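Local coordinates for esterase A (Caulobacter crescentus, PDB 5GKV), which probably hydrolyses ester substrates as a homolog of the penicillin-binding proteins, in the serine beta-lactamase family, at residues Arg217-Met222 with Val361-Gly366; Gly42-Phe47 with Asp56-Phe61. All coordinates share one frame; numbering follows the deposited sequence.

Overall arrangement
From the N terminus the chain first closes contact 2, a short-range antiparallel hairpin in which strand 42-49 turns back into strand 52-60 with eight residues between the two segments. Contact 1 opens only later: its first segment, 217-222, follows strand 206-208, and 138 residues pass before 361-366, which runs off the end of strand 356-362, meets it. The two contacts therefore run in series, neither enclosing nor crossing the other. They meet in the sheet, where strand 356-362 lies beside strand 42-49. Asn-363, just past the end of strand 356-362, bonds to both the hairpin and the 217-222 loop, and so ties the N-terminal hairpin, the mid-chain loop and the C-terminal strand together.

Contact 1. Residues Arg217-Met222 with Val361-Gly366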
ATOM      1  N   ARG A 217       8.986  12.454  14.557  1.00 18.97           N
ATOM      2  CA  ARG A 217       9.769  12.280  13.334  1.00 19.87           C
ATOM      3  C   ARG A 217       8.897  12.006  12.111  1.00 15.85           C
ATOM      4  O   ARG A 217       9.420  11.618  11.056  1.00 14.84           O
ATOM      5  CB  ARG A 217      10.815  11.175  13.517  1.00 21.41           C
ATOM      6  CG  ARG A 217      10.274   9.768  13.738  1.00 18.11           C
ATOM      7  CD  ARG A 217      11.360   8.891  14.397  1.00 17.44           C
ATOM      8  NE  ARG A 217      10.940   7.506  14.606  1.00 17.11           N
ATOM      9  CZ  ARG A 217      11.144   6.520  13.734  1.00 20.85           C
ATOM     10  NH1 ARG A 217      11.756   6.764  12.579  1.00 17.47           N
ATOM     11  NH2 ARG A 217      10.740   5.288  14.011  1.00 20.84           N
ATOM     12  N   VAL A 218       7.589  12.205  12.229  1.00 17.63           N
ATOM     13  CA  VAL A 218       6.672  12.055  11.105  1.00 13.99           C
ATOM     14  C   VAL A 218       6.671  13.341  10.284  1.00 17.24           C
ATOM     15  O   VAL A 218       6.497  14.438  10.827  1.00 15.95           O
ATOM     16  CB  VAL A 218       5.261  11.715  11.603  1.00 15.68           C
ATOM     17  CG1 VAL A 218       4.250  11.814  10.444  1.00 17.74           C
ATOM     18  CG2 VAL A 218       5.251  10.328  12.199  1.00 18.66           C
ATOM     19  N   ALA A 219       6.846  13.206   8.969  1.00 17.27           N
ATOM     20  CA  ALA A 219       6.918  14.365   8.089  1.00 17.69           C
ATOM     21  C   ALA A 219       5.569  15.058   7.988  1.00 17.72           C
ATOM     22  O   ALA A 219       4.525  14.410   8.006  1.00 15.75           O
ATOM     23  CB  ALA A 219       7.371  13.930   6.694  1.00 13.62           C
ATOM     24  N   ASP A 220       5.594  16.387   7.879  1.00 16.03           N
ATOM     25  CA  ASP A 220       4.430  17.122   7.392  1.00 17.31           C
ATOM     26  C   ASP A 220       4.065  16.667   5.991  1.00 17.02           C
ATOM     27  O   ASP A 220       4.930  16.357   5.171  1.00 18.85           O
ATOM     28  CB  ASP A 220       4.705  18.632   7.291  1.00 17.33           C
ATOM     29  CG  ASP A 220       4.913  19.300   8.624  1.00 22.36           C
ATOM     30  OD1 ASP A 220       4.570  18.715   9.670  1.00 20.87           O
ATOM     31  OD2 ASP A 220       5.424  20.437   8.600  1.00 22.62           O
ATOM     32  N   LEU A 221       2.781  16.730   5.683  1.00 15.99           N
ATOM     33  CA  LEU A 221       2.302  16.518   4.331  1.00 18.21           C
ATOM     34  C   LEU A 221       1.918  17.848   3.698  1.00 22.36           C
ATOM     35  O   LEU A 221       1.470  18.779   4.375  1.00 22.06           O
ATOM     36  CB  LEU A 221       1.099  15.575   4.335  1.00 18.86           C
ATOM     37  CG  LEU A 221       1.394  14.177   4.881  1.00 19.07           C
ATOM     38  CD1 LEU A 221       0.105  13.394   5.011  1.00 24.70           C
ATOM     39  CD2 LEU A 221       2.361  13.474   3.933  1.00 19.56           C
ATOM     40  N   MET A 222       2.123  17.935   2.392  1.00 18.30           N
ATOM     41  CA  MET A 222       1.590  19.021   1.591  1.00 25.39           C
ATOM     42  C   MET A 222       0.514  18.435   0.695  1.00 29.08           C
ATOM     43  O   MET A 222       0.797  17.549  -0.119  1.00 21.64           O
ATOM     44  CB  MET A 222       2.684  19.692   0.772  1.00 25.83           C
ATOM     45  CG  MET A 222       2.213  20.946   0.066  1.00 30.73           C
ATOM     46  SD  MET A 222       3.547  21.675  -0.891  1.00 37.80           S
ATOM     47  CE  MET A 222       4.924  20.677  -0.336  1.00 32.36           C
ATOM     48  N   VAL A 361       9.011   7.270  -1.323  1.00 12.81           N
ATOM     49  CA  VAL A 361       8.214   7.787  -0.213  1.00 12.61           C
ATOM     50  C   VAL A 361       8.451   9.290  -0.145  1.00 11.50           C
ATOM     51  O   VAL A 361       9.596   9.733  -0.016  1.00 11.73           O
ATOM     52  CB  VAL A 361       8.580   7.108   1.116  1.00 11.55           C
ATOM     53  CG1 VAL A 361       7.773   7.733   2.257  1.00 16.10           C
ATOM     54  CG2 VAL A 361       8.310   5.572   1.029  1.00 10.93           C
ATOM     55  N   MET A 362       7.382  10.074  -0.244  1.00 12.67           N
ATOM     56  CA  MET A 362       7.541  11.524  -0.303  1.00 14.63           C
ATOM     57  C   MET A 362       6.412  12.179   0.468  1.00 14.77           C
ATOM     58  O   MET A 362       5.421  11.537   0.812  1.00 15.61           O
ATOM     59  CB  MET A 362       7.565  12.034  -1.757  1.00 13.35           C
ATOM     60  CG  MET A 362       6.172  12.142  -2.433  1.00 15.46           C
ATOM     61  SD  MET A 362       5.113  10.652  -2.452  1.00 14.62           S
ATOM     62  CE  MET A 362       3.588  11.354  -1.820  1.00 14.66           C
ATOM     63  N   ASN A 363       6.547  13.486   0.721  1.00 14.59           N
ATOM     64  CA  ASN A 363       5.498  14.170   1.463  1.00 16.00           C
ATOM     65  C   ASN A 363       4.798  15.279   0.687  1.00 15.54           C
ATOM     66  O   ASN A 363       3.776  15.777   1.167  1.00 17.39           O
ATOM     67  CB  ASN A 363       6.030  14.719   2.804  1.00 14.08           C
ATOM     68  CG  ASN A 363       7.179  15.703   2.647  1.00 15.14           C
ATOM     69  OD1 ASN A 363       7.724  15.874   1.567  1.00 15.68           O
ATOM     70  ND2 ASN A 363       7.574  16.333   3.758  1.00 16.55           N
ATOM     71  N   LYS A 364       5.273  15.650  -0.495  1.00 16.10           N
ATOM     72  CA  LYS A 364       4.495  16.516  -1.381  1.00 16.22           C
ATOM     73  C   LYS A 364       3.557  15.648  -2.229  1.00 17.52           C
ATOM     74  O   LYS A 364       4.005  14.857  -3.068  1.00 15.51           O
ATOM     75  CB  LYS A 364       5.398  17.381  -2.251  1.00 17.09           C
ATOM     76  CG  LYS A 364       4.607  18.300  -3.203  1.00 22.04           C
ATOM     77  CD  LYS A 364       5.546  19.222  -3.974  1.00 22.19           C
ATOM     78  CE  LYS A 364       4.796  20.053  -5.024  1.00 28.29           C
ATOM     79  NZ  LYS A 364       3.817  20.983  -4.377  1.00 28.25           N
ATOM     80  N   GLN A 365       2.256  15.791  -1.999  1.00 16.87           N
ATOM     81  CA  GLN A 365       1.267  14.947  -2.660  1.00 16.32           C
ATOM     82  C   GLN A 365       0.955  15.480  -4.051  1.00 23.32           C
ATOM     83  O   GLN A 365       0.646  16.662  -4.211  1.00 19.80           O
ATOM     84  CB  GLN A 365      -0.002  14.881  -1.810  1.00 19.02           C
ATOM     85  CG  GLN A 365       0.273  14.317  -0.424  1.00 24.94           C
ATOM     86  CD  GLN A 365      -0.993  14.123   0.411  1.00 29.65           C
ATOM     87  OE1 GLN A 365      -1.903  14.949   0.389  1.00 32.29           O
ATOM     88  NE2 GLN A 365      -1.052  13.022   1.134  1.00 28.45           N
ATOM     89  N   GLY A 366       1.051  14.613  -5.055  1.00 18.48           N
ATOM     90  CA  GLY A 366       0.602  14.935  -6.393  1.00 18.20           C
ATOM     91  C   GLY A 366      -0.854  14.546  -6.567  1.00 21.91           C
ATOM     92  O   GLY A 366      -1.551  14.190  -5.618  1.00 20.43           O
TER
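Asn-363 meets the 217-222 loop through both its backbone and its side chain. Its amide ND2 donates to Asp-220 O at 3.0 Å; the acceptor receives it in the carbonyl plane, but the N-H...O angle is only 131° and the oxygen lies out of the Asn-363 amide plane. The same nitrogen also bonds to Phe-61 O, while OD1 accepts from Gly-42 N, so both ends of this buried amide are satisfied. With chi1 at 59°, CG sits between the backbone N and the carbonyl carbon, which turns the amide toward the loop; Ala-219 CB lies against ND2. On the backbone, Met-222 N donates to Asn-363 O at 3.0 Å in a nearly straight bond, and the Leu-221 CA-H adds a longer contact to that carbonyl. Gln-365 N returns the gesture by donating to Met-222 O, also at 3.0 Å. These two bonds flank Lys-364 and make a single beta bridge between it and Met-222, just past the end of strand 356-362, so the loop after strand 206-208 is laid against the outgoing end of a strand in the antiparallel sheet of the beta-lactamase fold. Gln-365 CB and CG press on Met-222 O at 3.3 Å. Leu-221 brings its two methyls to different partners, CD2 to Asn-363 CB at 4.0 Å and CD1 to Gln-365 NE2. Met-222, with CG anti to the backbone N (chi1 -172°), crosses the Lys-364 aliphatic chain: Met-222 CE lies 3.7 Å from Lys-364 CG, and Met-222 SD is near Lys-364 NZ. Arg-64 reaches the loop twice, from NH1 to Leu-221 O and from its backbone N to Asp-220 OD2. Lys-364 O accepts from Arg-374 NH1.

Contact 2. Residues Gly42-Phe47 with Asp56-Phe61; sequences GARFAF and DLMGGF
Asp-56 holds Arg-44 from the neighbouring strand in a two-pronged salt bridge. NE donates to OD1 at 2.7 Å and NH2 to OD2 at 2.8 Å, each oxygen offering its syn lone pair, and the guanidinium and carboxylate planes are only 20° apart. The Arg-44 chain leaves trans to its main-chain nitrogen (chi1 -168°) and runs straight to NE, which brings the guanidinium alongside the Asp-56 carboxylate; NH1 bonds to Pro-72 O, so all three guanidinium nitrogens have an acceptor. Leu-57 N donates to Phe-45 O at 2.9 Å and Leu-57 O accepts from Phe-45 N, while its side chain, on the face of Ala-43 and Phe-45, reaches Phe-31 of helix 25-35. Met-58 returns to the Arg-44 face and lies alongside that side chain, CG to CG 3.7 Å; its SD stands over one face of the guanidinium, 4.0 Å above the plane and offset toward the rim. Gly-59 closes a second reciprocal backbone pair with Ala-43, Gly-59 N to Ala-43 O at 3.0 Å. Gly-60, at positive phi (74°), pairs with Gly-42, and both lack a side chain just where the backbone would aim one at the other strand, from Gly-42 into Phe-61 O and from Gly-60 against Gly-42 CA. Phe-61 O itself lies near Gly-42 CA. Helix 270-281 packs on the Arg-44 face and helix 25-35 on that of Phe-45, so this antiparallel hairpin of strands 42-49 and 52-60 belongs to the helix-flanked sheet typical of the serine beta-lactamase and penicillin-binding protein fold.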
ATOM      1  N   GLY A  42       9.993  16.888   0.489  1.00 13.37           N
ATOM      2  CA  GLY A  42      11.060  15.954   0.797  1.00 12.53           C
ATOM      3  C   GLY A  42      10.720  14.576   0.263  1.00 13.73           C
ATOM      4  O   GLY A  42       9.547  14.244   0.026  1.00 12.94           O
ATOM      5  N   ALA A  43      11.764  13.766   0.064  1.00 13.95           N
ATOM      6  CA  ALA A  43      11.538  12.444  -0.507  1.00 13.50           C
ATOM      7  C   ALA A  43      12.720  11.529  -0.218  1.00 13.83           C
ATOM      8  O   ALA A  43      13.851  11.976   0.013  1.00 13.20           O
ATOM      9  CB  ALA A  43      11.296  12.525  -2.023  1.00 11.69           C
ATOM     10  N   ARG A  44      12.441  10.235  -0.272  1.00 12.54           N
ATOM     11  CA  ARG A  44      13.479   9.220  -0.162  1.00 13.97           C
ATOM     12  C   ARG A  44      13.156   8.108  -1.149  1.00 15.60           C
ATOM     13  O   ARG A  44      11.989   7.709  -1.298  1.00 14.21           O
ATOM     14  CB  ARG A  44      13.571   8.683   1.276  1.00 13.18           C
ATOM     15  CG  ARG A  44      14.807   7.827   1.561  1.00 13.77           C
ATOM     16  CD  ARG A  44      14.855   7.454   3.035  1.00 11.56           C
ATOM     17  NE  ARG A  44      16.099   6.793   3.433  1.00 13.40           N
ATOM     18  CZ  ARG A  44      16.336   6.413   4.690  1.00 17.60           C
ATOM     19  NH1 ARG A  44      15.408   6.614   5.628  1.00 13.71           N
ATOM     20  NH2 ARG A  44      17.468   5.824   5.004  1.00 13.38           N
ATOM     21  N   PHE A  45      14.181   7.638  -1.856  1.00 13.96           N
ATOM     22  CA  PHE A  45      14.010   6.567  -2.831  1.00 13.80           C
ATOM     23  C   PHE A  45      15.029   5.492  -2.519  1.00 14.85           C
ATOM     24  O   PHE A  45      16.222   5.784  -2.401  1.00 13.57           O
ATOM     25  CB  PHE A  45      14.202   7.033  -4.277  1.00 12.32           C
ATOM     26  CG  PHE A  45      14.071   5.916  -5.294  1.00 11.39           C
ATOM     27  CD1 PHE A  45      12.823   5.389  -5.610  1.00 12.82           C
ATOM     28  CD2 PHE A  45      15.194   5.406  -5.947  1.00 14.49           C
ATOM     29  CE1 PHE A  45      12.692   4.349  -6.547  1.00 13.28           C
ATOM     30  CE2 PHE A  45      15.076   4.376  -6.891  1.00 14.28           C
ATOM     31  CZ  PHE A  45      13.824   3.849  -7.195  1.00 12.16           C
ATOM     32  N   ALA A  46      14.563   4.257  -2.421  1.00 13.03           N
ATOM     33  CA  ALA A  46      15.424   3.129  -2.108  1.00 13.65           C
ATOM     34  C   ALA A  46      15.213   2.040  -3.143  1.00 16.38           C
ATOM     35  O   ALA A  46      14.077   1.771  -3.546  1.00 16.94           O
ATOM     36  CB  ALA A  46      15.150   2.590  -0.691  1.00 12.59           C
ATOM     37  N   PHE A  47      16.312   1.398  -3.544  1.00 13.87           N
ATOM     38  CA  PHE A  47      16.287   0.336  -4.537  1.00 14.54           C
ATOM     39  C   PHE A  47      17.125  -0.813  -4.006  1.00 18.14           C
ATOM     40  O   PHE A  47      18.205  -0.591  -3.451  1.00 17.27           O
ATOM     41  CB  PHE A  47      16.820   0.844  -5.894  1.00 16.44           C
ATOM     42  CG  PHE A  47      16.628  -0.119  -7.021  1.00 15.41           C
ATOM     43  CD1 PHE A  47      15.378  -0.280  -7.605  1.00 15.25           C
ATOM     44  CD2 PHE A  47      17.702  -0.838  -7.527  1.00 19.60           C
ATOM     45  CE1 PHE A  47      15.201  -1.157  -8.666  1.00 18.45           C
ATOM     46  CE2 PHE A  47      17.531  -1.721  -8.593  1.00 20.05           C
ATOM     47  CZ  PHE A  47      16.279  -1.885  -9.152  1.00 17.88           C
ATOM     48  N   ASP A  56      19.892   4.433  -1.762  1.00 17.13           N
ATOM     49  CA  ASP A  56      19.048   5.006  -0.715  1.00 14.26           C
ATOM     50  C   ASP A  56      19.351   6.501  -0.692  1.00 15.22           C
ATOM     51  O   ASP A  56      20.331   6.925  -0.071  1.00 15.92           O
ATOM     52  CB  ASP A  56      19.322   4.328   0.625  1.00 16.84           C
ATOM     53  CG  ASP A  56      18.575   4.971   1.779  1.00 19.73           C
ATOM     54  OD1 ASP A  56      17.553   5.645   1.535  1.00 15.73           O
ATOM     55  OD2 ASP A  56      19.020   4.796   2.946  1.00 19.35           O
ATOM     56  N   LEU A  57      18.541   7.283  -1.398  1.00 14.19           N
ATOM     57  CA  LEU A  57      18.779   8.712  -1.564  1.00 13.59           C
ATOM     58  C   LEU A  57      17.704   9.523  -0.859  1.00 14.55           C
ATOM     59  O   LEU A  57      16.521   9.175  -0.916  1.00 14.54           O
ATOM     60  CB  LEU A  57      18.804   9.101  -3.039  1.00 14.74           C
ATOM     61  CG  LEU A  57      19.972   8.557  -3.853  1.00 18.30           C
ATOM     62  CD1 LEU A  57      19.734   8.917  -5.298  1.00 19.61           C
ATOM     63  CD2 LEU A  57      21.291   9.134  -3.348  1.00 18.80           C
ATOM     64  N   MET A  58      18.129  10.630  -0.244  1.00 14.23           N
ATOM     65  CA  MET A  58      17.275  11.541   0.511  1.00 13.09           C
ATOM     66  C   MET A  58      17.421  12.949  -0.044  1.00 14.46           C
ATOM     67  O   MET A  58      18.520  13.353  -0.427  1.00 14.62           O
ATOM     68  CB  MET A  58      17.666  11.544   1.993  1.00 15.03           C
ATOM     69  CG  MET A  58      17.330  10.242   2.735  1.00 13.54           C
ATOM     70  SD  MET A  58      18.248  10.139   4.287  1.00 16.79           S
ATOM     71  CE  MET A  58      19.897   9.797   3.635  1.00 16.71           C
ATOM     72  N   GLY A  59      16.329  13.716  -0.068  1.00 16.04           N
ATOM     73  CA  GLY A  59      16.435  15.106  -0.470  1.00 14.10           C
ATOM     74  C   GLY A  59      15.355  15.950   0.167  1.00 15.42           C
ATOM     75  O   GLY A  59      14.305  15.440   0.578  1.00 14.28           O
ATOM     76  N   GLY A  60      15.642  17.256   0.278  1.00 11.01           N
ATOM     77  CA  GLY A  60      14.604  18.189   0.701  1.00 14.46           C
ATOM     78  C   GLY A  60      14.259  18.101   2.186  1.00 14.20           C
ATOM     79  O   GLY A  60      15.112  17.818   3.040  1.00 14.10           O
ATOM     80  N   PHE A  61      12.973  18.327   2.496  1.00 13.30           N
ATOM     81  CA  PHE A  61      12.562  18.706   3.846  1.00 14.54           C
ATOM     82  C   PHE A  61      11.403  17.873   4.366  1.00 13.67           C
ATOM     83  O   PHE A  61      10.502  17.482   3.618  1.00 13.47           O
ATOM     84  CB  PHE A  61      12.190  20.197   3.884  1.00 13.90           C
ATOM     85  CG  PHE A  61      13.285  21.060   3.351  1.00 13.89           C
ATOM     86  CD1 PHE A  61      13.326  21.405   1.994  1.00 17.00           C
ATOM     87  CD2 PHE A  61      14.329  21.446   4.175  1.00 18.64           C
ATOM     88  CE1 PHE A  61      14.379  22.172   1.490  1.00 21.39           C
ATOM     89  CE2 PHE A  61      15.386  22.225   3.669  1.00 19.04           C
ATOM     90  CZ  PHE A  61      15.400  22.572   2.325  1.00 22.16           C
TER